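Local structure of 2-polyprenyl-6-methoxyphenol hydroxylase-like FAD-dependent oxidoreductase (Streptomyces sp. NRRL 11266, 6UI5) at residues A[465-470]-A[488-493]; A[384-389]-A[471-476]; A[312-317]-A[322-327]; A[423-426]-A[430-433]. The protein binds flavin-adenine dinucleotide and is an oxidoreductase pairing a Rossmann-type flavin-binding domain with a C-terminal domain of thioredoxin type. One frame throughout, in Å; residues are numbered along the deposited sequence.

Contact 1: A[465-470]-A[488-493]; sequences TLLLRP and RTALRT
The strand carrying Leu467 faces the helix carrying Ala490 and Leu491 at a separation of 8.5 Å, measured between the CA atoms of Leu467 and Ala490. Across that gap one leucine reaches out to two helix residues. Leu467 extends with CG anti to its backbone N (chi1 176°), which carries both of its methyls forward to the helix. Its CD1 lies 3.7 Å from CD2 of Leu491. Its other methyl, CD2, is shared: it sits 3.8 Å from the same Leu491 CD2 and 4.0 Å from CB of Ala490. The fork of Leu467 thus straddles the end of a single Leu491 branch, and the two leucine side chains meet at an oblique angle. Leu491 leaves the helix to one side of the interface, and its end curves back to make the contact. No hydrogen bond joins the two segments, and all three touching residues are buried. Around them, Val451 of strand 451-455 touches both Leu467 and Leu491, while the backbone of Leu467 pairs with Ala475 and Trp476 of strand 474-477. Helix 484-495 therefore packs on one face of the mixed sheet, and Tyr390 borders it at Ala490.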
loop_
_atom_site.group_PDB
_atom_site.type_symbol
_atom_site.label_atom_id
_atom_site.label_comp_id
_atom_site.label_asym_id
_atom_site.label_seq_id
_atom_site.Cartn_x
_atom_site.Cartn_y
_atom_site.Cartn_z
ATOM N N THR A 465 -29.798 14.256 16.355
ATOM C CA THR A 465 -30.698 13.120 16.168
ATOM C C THR A 465 -29.989 12.048 15.340
ATOM O O THR A 465 -29.145 12.359 14.494
ATOM C CB THR A 465 -32.019 13.573 15.487
ATOM O OG1 THR A 465 -32.335 14.923 15.886
ATOM C CG2 THR A 465 -33.206 12.644 15.841
ATOM N N LEU A 466 -30.321 10.780 15.589
ATOM C CA LEU A 466 -29.717 9.682 14.825
ATOM C C LEU A 466 -30.682 8.508 14.803
ATOM O O LEU A 466 -31.460 8.293 15.746
ATOM C CB LEU A 466 -28.356 9.206 15.381
ATOM C CG LEU A 466 -27.173 10.185 15.616
ATOM C CD1 LEU A 466 -27.123 10.705 17.042
ATOM C CD2 LEU A 466 -25.817 9.647 15.238
ATOM N N LEU A 467 -30.635 7.751 13.716
ATOM C CA LEU A 467 -31.416 6.528 13.603
ATOM C C LEU A 467 -30.470 5.337 13.470
ATOM O O LEU A 467 -29.600 5.326 12.587
ATOM C CB LEU A 467 -32.365 6.597 12.417
ATOM C CG LEU A 467 -33.188 5.359 12.086
ATOM C CD1 LEU A 467 -34.386 5.145 13.059
ATOM C CD2 LEU A 467 -33.644 5.436 10.598
ATOM N N LEU A 468 -30.614 4.357 14.361
ATOM C CA LEU A 468 -29.754 3.173 14.334
ATOM C C LEU A 468 -30.562 1.986 13.854
ATOM O O LEU A 468 -31.672 1.741 14.347
ATOM C CB LEU A 468 -29.168 2.865 15.707
ATOM C CG LEU A 468 -28.521 4.048 16.416
ATOM C CD1 LEU A 468 -28.178 3.655 17.876
ATOM C CD2 LEU A 468 -27.287 4.550 15.660
ATOM N N ARG A 469 -30.023 1.280 12.875
ATOM C CA ARG A 469 -30.557 -0.028 12.533
ATOM C C ARG A 469 -30.299 -1.051 13.643
ATOM O O ARG A 469 -29.425 -0.861 14.498
ATOM C CB ARG A 469 -29.958 -0.529 11.227
ATOM C CG ARG A 469 -29.738 0.564 10.170
ATOM C CD ARG A 469 -29.411 -0.117 8.867
ATOM N NE ARG A 469 -28.480 -1.252 9.066
ATOM C CZ ARG A 469 -27.817 -1.873 8.092
ATOM N NH1 ARG A 469 -27.978 -1.511 6.802
ATOM N NH2 ARG A 469 -26.999 -2.874 8.399
ATOM N N PRO A 470 -31.085 -2.133 13.668
ATOM C CA PRO A 470 -30.961 -3.099 14.770
ATOM C C PRO A 470 -29.555 -3.649 14.964
ATOM O O PRO A 470 -29.245 -4.118 16.062
ATOM C CB PRO A 470 -31.953 -4.207 14.385
ATOM C CG PRO A 470 -32.985 -3.512 13.561
ATOM C CD PRO A 470 -32.223 -2.463 12.780
ATOM N N ARG A 488 -37.774 9.609 7.039
ATOM C CA ARG A 488 -38.890 8.770 6.587
ATOM C C ARG A 488 -38.467 7.861 5.429
ATOM O O ARG A 488 -39.032 6.775 5.240
ATOM C CB ARG A 488 -40.099 9.634 6.167
ATOM C CG ARG A 488 -40.989 10.163 7.309
ATOM C CD ARG A 488 -42.291 10.843 6.818
ATOM N NE ARG A 488 -42.069 12.144 6.154
ATOM C CZ ARG A 488 -42.097 13.342 6.758
ATOM N NH1 ARG A 488 -42.335 13.445 8.063
ATOM N NH2 ARG A 488 -41.887 14.452 6.055
ATOM N N THR A 489 -37.488 8.290 4.635
ATOM C CA THR A 489 -36.997 7.431 3.566
ATOM C C THR A 489 -36.188 6.273 4.153
ATOM O O THR A 489 -36.485 5.097 3.907
ATOM C CB THR A 489 -36.171 8.266 2.580
ATOM O OG1 THR A 489 -37.032 9.199 1.888
ATOM C CG2 THR A 489 -35.454 7.359 1.569
ATOM N N ALA A 490 -35.207 6.607 4.994
ATOM C CA ALA A 490 -34.430 5.627 5.730
ATOM C C ALA A 490 -35.319 4.606 6.439
ATOM O O ALA A 490 -35.035 3.405 6.426
ATOM C CB ALA A 490 -33.539 6.364 6.728
ATOM N N LEU A 491 -36.410 5.061 7.047
ATOM C CA LEU A 491 -37.269 4.138 7.763
ATOM C C LEU A 491 -37.980 3.187 6.810
ATOM O O LEU A 491 -38.170 2.004 7.140
ATOM C CB LEU A 491 -38.273 4.906 8.612
ATOM C CG LEU A 491 -37.614 5.498 9.847
ATOM C CD1 LEU A 491 -38.543 6.546 10.429
ATOM C CD2 LEU A 491 -37.276 4.390 10.898
ATOM N N ARG A 492 -38.396 3.683 5.634
ATOM C CA ARG A 492 -39.045 2.791 4.676
ATOM C C ARG A 492 -38.064 1.766 4.115
ATOM O O ARG A 492 -38.435 0.602 3.894
ATOM C CB ARG A 492 -39.685 3.580 3.544
ATOM C CG ARG A 492 -40.868 4.410 4.011
ATOM C CD ARG A 492 -41.339 5.419 2.953
ATOM N NE ARG A 492 -42.381 6.286 3.494
ATOM C CZ ARG A 492 -43.646 5.912 3.677
ATOM N NH1 ARG A 492 -44.031 4.680 3.354
ATOM N NH2 ARG A 492 -44.526 6.769 4.187
ATOM N N THR A 493 -36.809 2.165 3.882
ATOM C CA THR A 493 -35.940 1.256 3.161
ATOM C C THR A 493 -35.388 0.173 4.080
ATOM O O THR A 493 -35.187 -0.953 3.627
ATOM C CB THR A 493 -34.814 2.021 2.441
ATOM O OG1 THR A 493 -33.689 2.222 3.302
ATOM C CG2 THR A 493 -35.301 3.375 1.896
#

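Contact 2: A[384-389]-A[471-476]; sequences PAVPIA and DGCVAW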
loop_
_atom_site.group_PDB
_atom_site.type_symbol
_atom_site.label_atom_id
_atom_site.label_comp_id
_atom_site.label_asym_id
_atom_site.label_seq_id
_atom_site.Cartn_x
_atom_site.Cartn_y
_atom_site.Cartn_z
ATOM N N PRO A 384 -15.634 -1.803 7.835
ATOM C CA PRO A 384 -16.274 -1.257 6.631
ATOM C C PRO A 384 -17.583 -0.561 6.979
ATOM O O PRO A 384 -18.502 -1.193 7.516
ATOM C CB PRO A 384 -16.499 -2.490 5.756
ATOM C CG PRO A 384 -16.642 -3.634 6.783
ATOM C CD PRO A 384 -15.872 -3.238 8.033
ATOM N N ALA A 385 -17.629 0.761 6.767
ATOM C CA ALA A 385 -18.892 1.485 6.754
ATOM C C ALA A 385 -19.864 0.811 5.800
ATOM O O ALA A 385 -19.507 0.473 4.672
ATOM C CB ALA A 385 -18.674 2.940 6.329
ATOM N N VAL A 386 -21.075 0.564 6.286
ATOM C CA VAL A 386 -22.135 0.023 5.426
ATOM C C VAL A 386 -22.601 1.124 4.478
ATOM O O VAL A 386 -22.892 2.247 4.934
ATOM C CB VAL A 386 -23.292 -0.499 6.277
ATOM C CG1 VAL A 386 -24.589 -0.583 5.450
ATOM C CG2 VAL A 386 -22.922 -1.859 6.925
ATOM N N PRO A 387 -22.660 0.874 3.173
ATOM C CA PRO A 387 -23.013 1.952 2.239
ATOM C C PRO A 387 -24.465 2.384 2.430
ATOM O O PRO A 387 -25.388 1.562 2.415
ATOM C CB PRO A 387 -22.773 1.321 0.862
ATOM C CG PRO A 387 -22.864 -0.162 1.090
ATOM C CD PRO A 387 -22.400 -0.411 2.491
ATOM N N ILE A 388 -24.662 3.686 2.627
ATOM C CA ILE A 388 -25.983 4.243 2.907
ATOM C C ILE A 388 -26.280 5.257 1.813
ATOM O O ILE A 388 -25.581 6.274 1.699
ATOM C CB ILE A 388 -26.057 4.900 4.297
ATOM C CG1 ILE A 388 -25.778 3.898 5.424
ATOM C CG2 ILE A 388 -27.408 5.622 4.488
ATOM C CD1 ILE A 388 -26.952 3.028 5.811
ATOM N N ALA A 389 -27.293 4.980 0.994
ATOM C CA ALA A 389 -27.777 5.934 0.002
ATOM C C ALA A 389 -29.268 5.715 -0.206
ATOM O O ALA A 389 -29.783 4.612 -0.013
ATOM C CB ALA A 389 -27.048 5.797 -1.326
ATOM N N ASP A 471 -28.692 -3.589 13.955
ATOM C CA ASP A 471 -27.314 -3.992 14.126
ATOM C C ASP A 471 -26.400 -2.841 14.551
ATOM O O ASP A 471 -25.177 -2.964 14.450
ATOM C CB ASP A 471 -26.811 -4.647 12.842
ATOM C CG ASP A 471 -26.962 -3.757 11.629
ATOM O OD1 ASP A 471 -27.209 -2.547 11.795
ATOM O OD2 ASP A 471 -26.786 -4.272 10.498
ATOM N N GLY A 472 -26.963 -1.732 15.020
ATOM C CA GLY A 472 -26.185 -0.601 15.496
ATOM C C GLY A 472 -25.741 0.411 14.451
ATOM O O GLY A 472 -25.136 1.433 14.823
ATOM N N CYS A 473 -25.998 0.165 13.167
ATOM C CA CYS A 473 -25.433 1.005 12.116
ATOM C C CYS A 473 -26.285 2.258 11.936
ATOM O O CYS A 473 -27.526 2.179 11.927
ATOM C CB CYS A 473 -25.341 0.239 10.782
ATOM S SG CYS A 473 -24.258 -1.250 10.778
ATOM N N VAL A 474 -25.613 3.407 11.805
ATOM C CA VAL A 474 -26.291 4.696 11.612
ATOM C C VAL A 474 -26.871 4.758 10.202
ATOM O O VAL A 474 -26.128 4.916 9.227
ATOM C CB VAL A 474 -25.351 5.875 11.824
ATOM C CG1 VAL A 474 -26.105 7.176 11.411
ATOM C CG2 VAL A 474 -24.881 5.937 13.226
ATOM N N ALA A 475 -28.193 4.700 10.081
ATOM C CA ALA A 475 -28.794 4.843 8.765
ATOM C C ALA A 475 -29.224 6.272 8.464
ATOM O O ALA A 475 -29.573 6.570 7.320
ATOM C CB ALA A 475 -30.001 3.904 8.633
ATOM N N TRP A 476 -29.184 7.164 9.450
ATOM C CA TRP A 476 -29.658 8.531 9.275
ATOM C C TRP A 476 -29.247 9.352 10.483
ATOM O O TRP A 476 -29.258 8.855 11.618
ATOM C CB TRP A 476 -31.188 8.588 9.116
ATOM C CG TRP A 476 -31.800 9.981 9.173
ATOM C CD1 TRP A 476 -32.173 10.762 8.103
ATOM C CD2 TRP A 476 -32.139 10.733 10.344
ATOM N NE1 TRP A 476 -32.711 11.941 8.538
ATOM C CE2 TRP A 476 -32.701 11.958 9.907
ATOM C CE3 TRP A 476 -32.031 10.490 11.717
ATOM C CZ2 TRP A 476 -33.144 12.945 10.796
ATOM C CZ3 TRP A 476 -32.466 11.469 12.599
ATOM C CH2 TRP A 476 -33.023 12.684 12.135
#
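Val386 and Ile388 both direct their side chains at segment 471-476, but they meet it differently. Val386 offers one methyl: CG2, which is anti to its carbonyl carbon, lies 4.1 Å from SG of Cys473, an apolar contact between a valine methyl and the sulfur of the cysteine. Ile388 instead lies over backbone as much as side chain. Its two branches divide at CB, CG1 beside the backbone N (chi1 -61°) and CG2 anti to it, and each comes near a different carbonyl oxygen: CG1 is 4.0 Å from O of Val474 and CG2 is 3.7 Å from O of Ala475. The terminal CD1 then settles over Ala475, 3.9 Å from its CA and 4.2 Å from its CB. None of these is a hydrogen bond; Ala475 O has a polar partner in the hydroxyl of Tyr390. Segment 384-389 runs along the outer strand 474-477, and the backbone of Gly404 bonds to both Val386 and Val474. The start of the second segment is shaped by Asp471, whose OD1 accepts from Cys473 N at 3.3 Å with an N-H...O angle of 157°, the donor lying 33° out of the carboxylate plane. This is an Asx turn. It lies in the link of the antiparallel hairpin formed by strands 465-468 and 474-477, consistent with the hairpin before the final helix of a thioredoxin-like fold.

Contact 3: A[312-317]-A[322-327]; sequences AAEVHG and DLLDSY. Unlike the reference sequence in segment 312-317: Glu314 (reference Asp).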
loop_
_atom_site.group_PDB
_atom_site.type_symbol
_atom_site.label_atom_id
_atom_site.label_comp_id
_atom_site.label_asym_id
_atom_site.label_seq_id
_atom_site.Cartn_x
_atom_site.Cartn_y
_atom_site.Cartn_z
ATOM N N ALA A 312 -35.127 -12.066 10.893
ATOM C CA ALA A 312 -36.263 -11.906 11.805
ATOM C C ALA A 312 -37.326 -11.000 11.196
ATOM O O ALA A 312 -38.527 -11.298 11.269
ATOM C CB ALA A 312 -35.808 -11.358 13.156
ATOM N N ALA A 313 -36.895 -9.908 10.557
ATOM C CA ALA A 313 -37.836 -9.027 9.875
ATOM C C ALA A 313 -38.616 -9.773 8.802
ATOM O O ALA A 313 -39.833 -9.594 8.673
ATOM C CB ALA A 313 -37.100 -7.834 9.258
ATOM N N GLU A 314 -37.937 -10.600 8.010
ATOM C CA GLU A 314 -38.653 -11.347 6.984
ATOM C C GLU A 314 -39.657 -12.300 7.606
ATOM O O GLU A 314 -40.805 -12.389 7.153
ATOM C CB GLU A 314 -37.682 -12.112 6.099
ATOM C CG GLU A 314 -38.402 -12.968 5.087
ATOM C CD GLU A 314 -38.935 -12.173 3.922
ATOM O OE1 GLU A 314 -39.937 -12.625 3.315
ATOM O OE2 GLU A 314 -38.349 -11.103 3.621
ATOM N N VAL A 315 -39.252 -13.012 8.655
ATOM C CA VAL A 315 -40.200 -13.856 9.375
ATOM C C VAL A 315 -41.402 -13.026 9.811
ATOM O O VAL A 315 -42.566 -13.385 9.570
ATOM C CB VAL A 315 -39.512 -14.536 10.573
ATOM C CG1 VAL A 315 -40.502 -15.361 11.332
ATOM C CG2 VAL A 315 -38.321 -15.379 10.105
ATOM N N HIS A 316 -41.136 -11.880 10.432
ATOM C CA HIS A 316 -42.265 -11.116 10.941
ATOM C C HIS A 316 -43.040 -10.416 9.833
ATOM O O HIS A 316 -44.095 -9.848 10.110
ATOM C CB HIS A 316 -41.786 -10.123 12.003
ATOM C CG HIS A 316 -41.173 -10.781 13.203
ATOM N ND1 HIS A 316 -41.763 -11.845 13.853
ATOM C CD2 HIS A 316 -40.012 -10.540 13.858
ATOM C CE1 HIS A 316 -40.998 -12.224 14.861
ATOM N NE2 HIS A 316 -39.928 -11.451 14.886
ATOM N N GLY A 317 -42.569 -10.467 8.588
ATOM C CA GLY A 317 -43.349 -9.990 7.468
ATOM C C GLY A 317 -43.232 -8.511 7.167
ATOM O O GLY A 317 -43.900 -8.024 6.243
ATOM N N ASP A 322 -35.950 -6.016 -0.513
ATOM C CA ASP A 322 -34.535 -6.144 -0.848
ATOM C C ASP A 322 -33.632 -6.171 0.378
ATOM O O ASP A 322 -32.432 -5.893 0.256
ATOM C CB ASP A 322 -34.106 -5.005 -1.777
ATOM C CG ASP A 322 -34.234 -3.630 -1.124
ATOM O OD1 ASP A 322 -34.798 -3.530 -0.015
ATOM O OD2 ASP A 322 -33.772 -2.637 -1.728
ATOM N N LEU A 323 -34.182 -6.484 1.557
ATOM C CA LEU A 323 -33.409 -6.352 2.787
ATOM C C LEU A 323 -32.453 -7.533 2.998
ATOM O O LEU A 323 -31.282 -7.328 3.354
ATOM C CB LEU A 323 -34.350 -6.184 3.982
ATOM C CG LEU A 323 -33.712 -6.283 5.368
ATOM C CD1 LEU A 323 -32.867 -5.040 5.663
ATOM C CD2 LEU A 323 -34.785 -6.477 6.424
ATOM N N LEU A 324 -32.904 -8.770 2.762
ATOM C CA LEU A 324 -31.974 -9.891 2.926
ATOM C C LEU A 324 -30.885 -9.884 1.868
ATOM O O LEU A 324 -29.820 -10.481 2.087
ATOM C CB LEU A 324 -32.707 -11.231 2.890
ATOM C CG LEU A 324 -33.577 -11.557 4.110
ATOM C CD1 LEU A 324 -34.609 -12.636 3.746
ATOM C CD2 LEU A 324 -32.732 -11.972 5.332
ATOM N N ASP A 325 -31.114 -9.229 0.726
ATOM C CA ASP A 325 -30.047 -9.180 -0.262
ATOM C C ASP A 325 -28.943 -8.238 0.170
ATOM O O ASP A 325 -27.845 -8.279 -0.400
ATOM C CB ASP A 325 -30.602 -8.790 -1.633
ATOM C CG ASP A 325 -31.318 -9.950 -2.328
ATOM O OD1 ASP A 325 -30.922 -11.129 -2.148
ATOM O OD2 ASP A 325 -32.289 -9.680 -3.063
ATOM N N SER A 326 -29.215 -7.379 1.156
ATOM C CA SER A 326 -28.182 -6.502 1.677
ATOM C C SER A 326 -27.244 -7.252 2.603
ATOM O O SER A 326 -26.143 -6.754 2.887
ATOM C CB SER A 326 -28.793 -5.308 2.417
ATOM O OG SER A 326 -29.232 -5.665 3.722
ATOM N N TYR A 327 -27.652 -8.433 3.079
ATOM C CA TYR A 327 -26.703 -9.280 3.793
ATOM C C TYR A 327 -25.465 -9.513 2.935
ATOM O O TYR A 327 -24.355 -9.111 3.310
ATOM C CB TYR A 327 -27.348 -10.596 4.192
ATOM C CG TYR A 327 -26.354 -11.563 4.785
ATOM C CD1 TYR A 327 -25.809 -11.334 6.040
ATOM C CD2 TYR A 327 -25.955 -12.699 4.088
ATOM C CE1 TYR A 327 -24.899 -12.195 6.585
ATOM C CE2 TYR A 327 -25.053 -13.579 4.634
ATOM C CZ TYR A 327 -24.528 -13.317 5.880
ATOM O OH TYR A 327 -23.615 -14.163 6.441
#
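Glu314 and Leu324 are brought together by different torsions: Glu314 holds CG anti to its backbone N (chi1 176°) and then bends at chi2 (77°), whereas Leu324 sets CG beside its own N (chi1 -71°). The two side chains cross at about a right angle, and a single methyl of the leucine does the touching. Leu324 CD1 lies 3.9 Å from CB of Glu314 and 4.0 Å from its CG, and the bend also brings the carboxylate oxygen OE2 within 4.0 Å of that methyl. Beside this pair, one residue earlier in each segment, Leu323 CD2 meets CB of Ala313 at 3.9 Å. The backbones near these pairs are shaped by local bonds. Helix 295-316 ends in a Schellman motif at Gly317, whose N bonds to O of Glu314 and, weakly, to O of Ala313. On the other segment, Leu323 O accepts both the backbone N and the hydroxyl of Ser326; OG is 2.7 Å away and in the carbonyl plane. Lys310 is a further partner of that hydroxyl, and Tyr150 touches both Glu314 and Leu324. The two segments together bury 126 Å², and their cohesion is van der Waals in kind: aliphatic carbons, including CB and CG of Glu314, pack the two sides of the turn together. No polar bond crosses between them; polar groups find partners within the segments or elsewhere in the chain.

Contact 4: A[423-426]-A[430-433]; sequences ETLQ and GVLL
Val431 turns both methyls to Thr424, and CG2 alone also meets Leu425; the torsions of all three residues bear on the fit. Thr424 has OG1 between its backbone N and carbonyl carbon (chi1 67°), a placement that turns the hydroxyl oxygen toward the strand. This oxygen lies 3.6 Å from CG2 of Val431 and 3.8 Å from its CG1, thus near both branches of the valine fork; the side chains cross at about a right angle. These are van der Waals contacts, since the polar partner of the hydroxyl is the carbonyl O of Val421, just before the segment, a bond that would fix the rotation about CA-CB. Val431 in turn holds CG1 anti to its N (chi1 -173°), which puts CG2 beside the N and nearer the turn. There CG2 also comes within 3.7 Å of the backbone O of Thr424 and 3.9 Å of CG of Leu425. Leu425 starts off to one side, with CG beside its N, and its end draws closer to the strand. The branching carbon CG, and neither methyl, makes its nearest approach to Val431; its chi2 (115°) lies well off the staggered positions. The backbone here is a tight turn, Gln426 N bonding to O of Glu423 at 3.2 Å, with Leu425 in 3-10 conformation. Strand 430-434 lies between strands 451-455 and 465-468: Val431 also touches Val454 and Leu468, and Leu425 leans on Leu468 and on Gln56 and Arg57 from the flavin-binding part.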
loop_
_atom_site.group_PDB
_atom_site.type_symbol
_atom_site.label_atom_id
_atom_site.label_comp_id
_atom_site.label_asym_id
_atom_site.label_seq_id
_atom_site.Cartn_x
_atom_site.Cartn_y
_atom_site.Cartn_z
ATOM N N GLU A 423 -25.756 -0.009 24.525
ATOM C CA GLU A 423 -26.792 -0.614 25.363
ATOM C C GLU A 423 -28.234 -0.310 24.911
ATOM O O GLU A 423 -29.141 -1.087 25.251
ATOM C CB GLU A 423 -26.605 -0.168 26.815
ATOM C CG GLU A 423 -25.231 -0.510 27.383
ATOM C CD GLU A 423 -25.030 0.005 28.812
ATOM O OE1 GLU A 423 -23.981 0.636 29.072
ATOM O OE2 GLU A 423 -25.916 -0.216 29.674
ATOM N N THR A 424 -28.486 0.792 24.177
ATOM C CA THR A 424 -29.866 1.103 23.797
ATOM C C THR A 424 -30.419 0.098 22.802
ATOM O O THR A 424 -31.639 -0.084 22.726
ATOM C CB THR A 424 -29.989 2.512 23.187
ATOM O OG1 THR A 424 -29.309 2.562 21.926
ATOM C CG2 THR A 424 -29.431 3.570 24.107
ATOM N N LEU A 425 -29.559 -0.543 22.014
ATOM C CA LEU A 425 -29.993 -1.591 21.086
ATOM C C LEU A 425 -30.266 -2.964 21.750
ATOM O O LEU A 425 -30.532 -3.927 21.022
ATOM C CB LEU A 425 -28.959 -1.765 19.966
ATOM C CG LEU A 425 -28.692 -0.525 19.095
ATOM C CD1 LEU A 425 -27.242 0.008 19.232
ATOM C CD2 LEU A 425 -28.986 -0.828 17.654
ATOM N N GLN A 426 -30.270 -3.094 23.081
ATOM C CA GLN A 426 -30.406 -4.437 23.658
ATOM C C GLN A 426 -31.789 -5.028 23.474
ATOM O O GLN A 426 -31.936 -6.248 23.594
ATOM C CB GLN A 426 -30.073 -4.444 25.151
ATOM C CG GLN A 426 -28.605 -4.185 25.394
ATOM C CD GLN A 426 -28.232 -4.221 26.852
ATOM O OE1 GLN A 426 -28.965 -4.755 27.680
ATOM N NE2 GLN A 426 -27.065 -3.678 27.171
ATOM N N GLY A 430 -34.550 -1.288 16.250
ATOM C CA GLY A 430 -33.869 -0.062 15.846
ATOM C C GLY A 430 -33.981 1.032 16.901
ATOM O O GLY A 430 -34.887 1.039 17.731
ATOM N N VAL A 431 -33.043 1.981 16.901
ATOM C CA VAL A 431 -33.094 3.077 17.862
ATOM C C VAL A 431 -33.135 4.414 17.117
ATOM O O VAL A 431 -32.355 4.639 16.182
ATOM C CB VAL A 431 -31.919 3.045 18.854
ATOM C CG1 VAL A 431 -32.117 4.119 19.964
ATOM C CG2 VAL A 431 -31.842 1.686 19.503
ATOM N N LEU A 432 -34.050 5.293 17.544
ATOM C CA LEU A 432 -34.044 6.708 17.189
ATOM C C LEU A 432 -33.443 7.439 18.378
ATOM O O LEU A 432 -34.103 7.608 19.406
ATOM C CB LEU A 432 -35.450 7.227 16.886
ATOM C CG LEU A 432 -35.403 8.683 16.392
ATOM C CD1 LEU A 432 -35.318 8.816 14.847
ATOM C CD2 LEU A 432 -36.559 9.508 16.956
ATOM N N LEU A 433 -32.195 7.878 18.238
ATOM C CA LEU A 433 -31.550 8.669 19.280
ATOM C C LEU A 433 -31.935 10.131 19.133
ATOM O O LEU A 433 -31.630 10.754 18.109
ATOM C CB LEU A 433 -30.036 8.532 19.199
ATOM C CG LEU A 433 -29.445 7.552 20.191
ATOM C CD1 LEU A 433 -27.968 7.832 20.350
ATOM C CD2 LEU A 433 -30.158 7.696 21.517
#

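Along the chain, contact 3 comes first and closes the short turn between helices 295-316 and 325-346, in the flavin-binding part of the protein. Contact 2 opens next, at 384-389, and closes a long loop at 471-476. Nested inside it, contact 4 closes the brief connection leading into strand 430-434. Contact 1 opens at 465-470, before contact 2 has closed, and ends on helix 484-495, so the two cross. Contacts 1, 2 and 4 all reach the same mixed sheet, in which strand 465-468 lies between strands 430-434 and 474-477; a backbone bond joins Leu468 to Val431. Contact 3 touches none of the others, though its nearest atoms lie about 4 Å from those of contact 1.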